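PDB 6KVR: fatty acid amide hydrolase from Candida albicans, which probably hydrolyses monocarboxylic acid amides to the free acid and ammonia, as a member of the amidase signature family. Local coordinates for residues Val185-Leu193 with Trp309-Pro319. Numbering follows the deposited sequence.
Sequences VTTSILEKL and WMKAYINEGKP
Ile189 lays its CD1 methyl over one face of the Tyr313 ring, a CH-pi contact with CD1 4.2 Å from the ring centroid. The same methyl reaches Pro319 CB at 3.8 Å. A beta-branched residue suits this place because its two branches reach different neighbours, CD1 the tyrosine ring and Pro319, CG2 the backbone of Gly317, which, having no side chain, lets the CG2 methyl come down onto its CA at 3.7 Å. Tyr313, whose CG stands trans to the main-chain nitrogen (chi1 -176°), sends its ring toward Thr186, and OH donates a hydrogen bond to Thr186 OG1 (2.6 Å), which lies at the ring edge, near its plane. Both hydroxyls also bond the backbone of Ser278, OG1 at its O and OH at its N, so these buried polar atoms are satisfied and the ring's far end is fixed. Farther along, Leu190 CD2 comes obliquely to the Trp309 indole, 3.4 Å from NE1, a buried nitrogen that has no hydrogen-bond partner. Leu193 forks over helix 309-317, CD2 lying 3.7 Å from Glu316 CB; Ala312 has so short a side chain that Leu193 CD1 comes within 3.8 Å of Ala312 O. Thr186, Leu190 and Trp309 also rest on Val250 of strand 248-253. Helix 185-192 and the 309-317 end of helix 303-317 cross nearly perpendicularly (94°), as part of the helical layer packed against the central mixed beta-sheet of the amidase signature fold.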
# COMPACT_ATOMS: atom_id res chain seq x y z
N VAL A 185 -13.03 -1.69 -13.02
CA VAL A 185 -12.64 -3.03 -12.58
C VAL A 185 -13.73 -3.65 -11.71
O VAL A 185 -14.11 -4.81 -11.91
CB VAL A 185 -11.29 -2.99 -11.85
CG1 VAL A 185 -10.98 -4.35 -11.29
CG2 VAL A 185 -10.17 -2.57 -12.81
N THR A 186 -14.24 -2.90 -10.74
CA THR A 186 -15.18 -3.49 -9.81
C THR A 186 -16.48 -3.88 -10.51
O THR A 186 -17.02 -4.98 -10.28
CB THR A 186 -15.42 -2.53 -8.64
OG1 THR A 186 -14.33 -2.64 -7.73
CG2 THR A 186 -16.73 -2.88 -7.88
N THR A 187 -16.99 -3.03 -11.40
CA THR A 187 -18.23 -3.37 -12.08
C THR A 187 -18.05 -4.59 -12.99
O THR A 187 -18.94 -5.45 -13.05
CB THR A 187 -18.74 -2.17 -12.88
OG1 THR A 187 -19.11 -1.13 -11.97
CG2 THR A 187 -19.94 -2.55 -13.71
N SER A 188 -16.93 -4.70 -13.70
CA SER A 188 -16.82 -5.85 -14.58
C SER A 188 -16.57 -7.12 -13.79
O SER A 188 -16.95 -8.20 -14.25
CB SER A 188 -15.74 -5.64 -15.65
OG SER A 188 -14.45 -5.65 -15.13
N ILE A 189 -16.02 -7.03 -12.59
CA ILE A 189 -15.98 -8.23 -11.76
C ILE A 189 -17.39 -8.63 -11.33
O ILE A 189 -17.72 -9.82 -11.32
CB ILE A 189 -15.06 -8.01 -10.55
CG1 ILE A 189 -13.59 -8.05 -10.98
CG2 ILE A 189 -15.34 -9.05 -9.44
CD1 ILE A 189 -12.64 -7.68 -9.86
N LEU A 190 -18.24 -7.66 -10.99
CA LEU A 190 -19.57 -8.00 -10.51
C LEU A 190 -20.39 -8.68 -11.60
O LEU A 190 -21.08 -9.67 -11.34
CB LEU A 190 -20.30 -6.75 -9.99
CG LEU A 190 -19.73 -6.22 -8.67
CD1 LEU A 190 -20.49 -4.99 -8.21
CD2 LEU A 190 -19.76 -7.32 -7.59
N GLU A 191 -20.29 -8.18 -12.84
CA GLU A 191 -20.98 -8.79 -13.97
C GLU A 191 -20.49 -10.22 -14.20
O GLU A 191 -21.30 -11.14 -14.37
CB GLU A 191 -20.77 -7.96 -15.23
CG GLU A 191 -21.54 -8.47 -16.42
CD GLU A 191 -21.19 -7.72 -17.70
OE1 GLU A 191 -22.00 -7.78 -18.66
OE2 GLU A 191 -20.11 -7.10 -17.77
N LYS A 192 -19.17 -10.43 -14.23
CA LYS A 192 -18.66 -11.79 -14.42
C LYS A 192 -19.16 -12.74 -13.33
O LYS A 192 -19.43 -13.92 -13.60
CB LYS A 192 -17.12 -11.78 -14.46
CG LYS A 192 -16.55 -11.01 -15.65
CD LYS A 192 -15.02 -11.03 -15.70
CE LYS A 192 -14.48 -10.18 -16.86
NZ LYS A 192 -13.01 -9.91 -16.74
N LEU A 193 -19.32 -12.25 -12.10
CA LEU A 193 -19.88 -13.06 -11.03
C LEU A 193 -21.39 -13.29 -11.17
O LEU A 193 -21.96 -14.10 -10.41
CB LEU A 193 -19.57 -12.41 -9.68
CG LEU A 193 -18.09 -12.35 -9.28
CD1 LEU A 193 -17.88 -11.44 -8.07
CD2 LEU A 193 -17.55 -13.74 -8.98
N TRP A 309 -20.48 -10.52 -0.55
CA TRP A 309 -19.92 -9.67 -1.59
C TRP A 309 -18.39 -9.65 -1.51
O TRP A 309 -17.71 -9.89 -2.50
CB TRP A 309 -20.51 -8.27 -1.46
CG TRP A 309 -20.30 -7.36 -2.61
CD1 TRP A 309 -21.15 -7.13 -3.63
CD2 TRP A 309 -19.16 -6.52 -2.83
NE1 TRP A 309 -20.61 -6.21 -4.51
CE2 TRP A 309 -19.39 -5.82 -4.04
CE3 TRP A 309 -17.95 -6.32 -2.15
CZ2 TRP A 309 -18.47 -4.92 -4.57
CZ3 TRP A 309 -17.04 -5.42 -2.68
CH2 TRP A 309 -17.31 -4.72 -3.88
N MSE A 310 -17.84 -9.41 -0.33
CA MSE A 310 -16.40 -9.44 -0.14
C MSE A 310 -15.81 -10.78 -0.57
O MSE A 310 -14.86 -10.82 -1.36
CB MSE A 310 -16.04 -9.14 1.32
CG MSE A 310 -16.53 -7.78 1.81
SE MSE A 310 -15.61 -6.30 0.90
CE MSE A 310 -13.88 -6.39 1.89
N LYS A 311 -16.38 -11.87 -0.05
CA LYS A 311 -15.86 -13.20 -0.33
C LYS A 311 -15.87 -13.50 -1.82
O LYS A 311 -14.87 -13.97 -2.37
CB LYS A 311 -16.65 -14.27 0.42
CG LYS A 311 -16.13 -15.70 0.23
CD LYS A 311 -17.02 -16.68 0.98
CE LYS A 311 -18.36 -16.84 0.26
NZ LYS A 311 -19.54 -16.78 1.20
N ALA A 312 -16.99 -13.21 -2.49
CA ALA A 312 -17.08 -13.47 -3.93
C ALA A 312 -16.13 -12.57 -4.71
O ALA A 312 -15.40 -13.03 -5.60
CB ALA A 312 -18.52 -13.29 -4.41
N TYR A 313 -16.15 -11.26 -4.41
CA TYR A 313 -15.33 -10.31 -5.14
C TYR A 313 -13.86 -10.71 -5.11
O TYR A 313 -13.21 -10.80 -6.15
CB TYR A 313 -15.50 -8.90 -4.56
CG TYR A 313 -14.77 -7.79 -5.30
CD1 TYR A 313 -13.40 -7.56 -5.10
CD2 TYR A 313 -15.45 -6.97 -6.20
CE1 TYR A 313 -12.74 -6.55 -5.77
CE2 TYR A 313 -14.79 -5.96 -6.88
CZ TYR A 313 -13.44 -5.76 -6.66
OH TYR A 313 -12.79 -4.74 -7.33
N ILE A 314 -13.33 -10.99 -3.92
CA ILE A 314 -11.90 -11.21 -3.76
C ILE A 314 -11.52 -12.62 -4.21
O ILE A 314 -10.64 -12.79 -5.07
CB ILE A 314 -11.49 -10.95 -2.30
CG1 ILE A 314 -11.59 -9.46 -1.98
CG2 ILE A 314 -10.10 -11.54 -2.01
CD1 ILE A 314 -11.61 -9.15 -0.49
N ASN A 315 -12.17 -13.65 -3.66
CA ASN A 315 -11.71 -15.02 -3.89
C ASN A 315 -12.08 -15.52 -5.28
O ASN A 315 -11.36 -16.34 -5.84
CB ASN A 315 -12.26 -15.95 -2.80
CG ASN A 315 -11.59 -15.74 -1.45
OD1 ASN A 315 -10.56 -15.05 -1.35
ND2 ASN A 315 -12.16 -16.33 -0.41
N GLU A 316 -13.16 -15.02 -5.87
CA GLU A 316 -13.56 -15.40 -7.21
C GLU A 316 -13.32 -14.33 -8.27
O GLU A 316 -13.03 -14.67 -9.42
CB GLU A 316 -15.04 -15.78 -7.23
CG GLU A 316 -15.39 -16.86 -6.22
CD GLU A 316 -16.34 -17.91 -6.79
OE1 GLU A 316 -16.07 -18.42 -7.90
OE2 GLU A 316 -17.35 -18.21 -6.11
N GLY A 317 -13.45 -13.05 -7.93
CA GLY A 317 -13.18 -12.01 -8.91
C GLY A 317 -11.69 -11.77 -9.14
O GLY A 317 -11.31 -11.32 -10.22
N LYS A 318 -10.85 -12.06 -8.14
CA LYS A 318 -9.41 -11.95 -8.25
C LYS A 318 -8.96 -10.60 -8.83
O LYS A 318 -8.37 -10.55 -9.90
CB LYS A 318 -8.84 -13.09 -9.09
CG LYS A 318 -9.07 -14.51 -8.54
CD LYS A 318 -8.79 -15.55 -9.63
CE LYS A 318 -9.07 -16.97 -9.18
NZ LYS A 318 -8.06 -17.48 -8.21
N PRO A 319 -9.26 -9.49 -8.14
CA PRO A 319 -9.02 -8.17 -8.75
C PRO A 319 -7.55 -7.89 -9.09
O PRO A 319 -7.28 -7.13 -10.03
CB PRO A 319 -9.53 -7.19 -7.68
CG PRO A 319 -9.41 -7.95 -6.41
CD PRO A 319 -9.72 -9.37 -6.74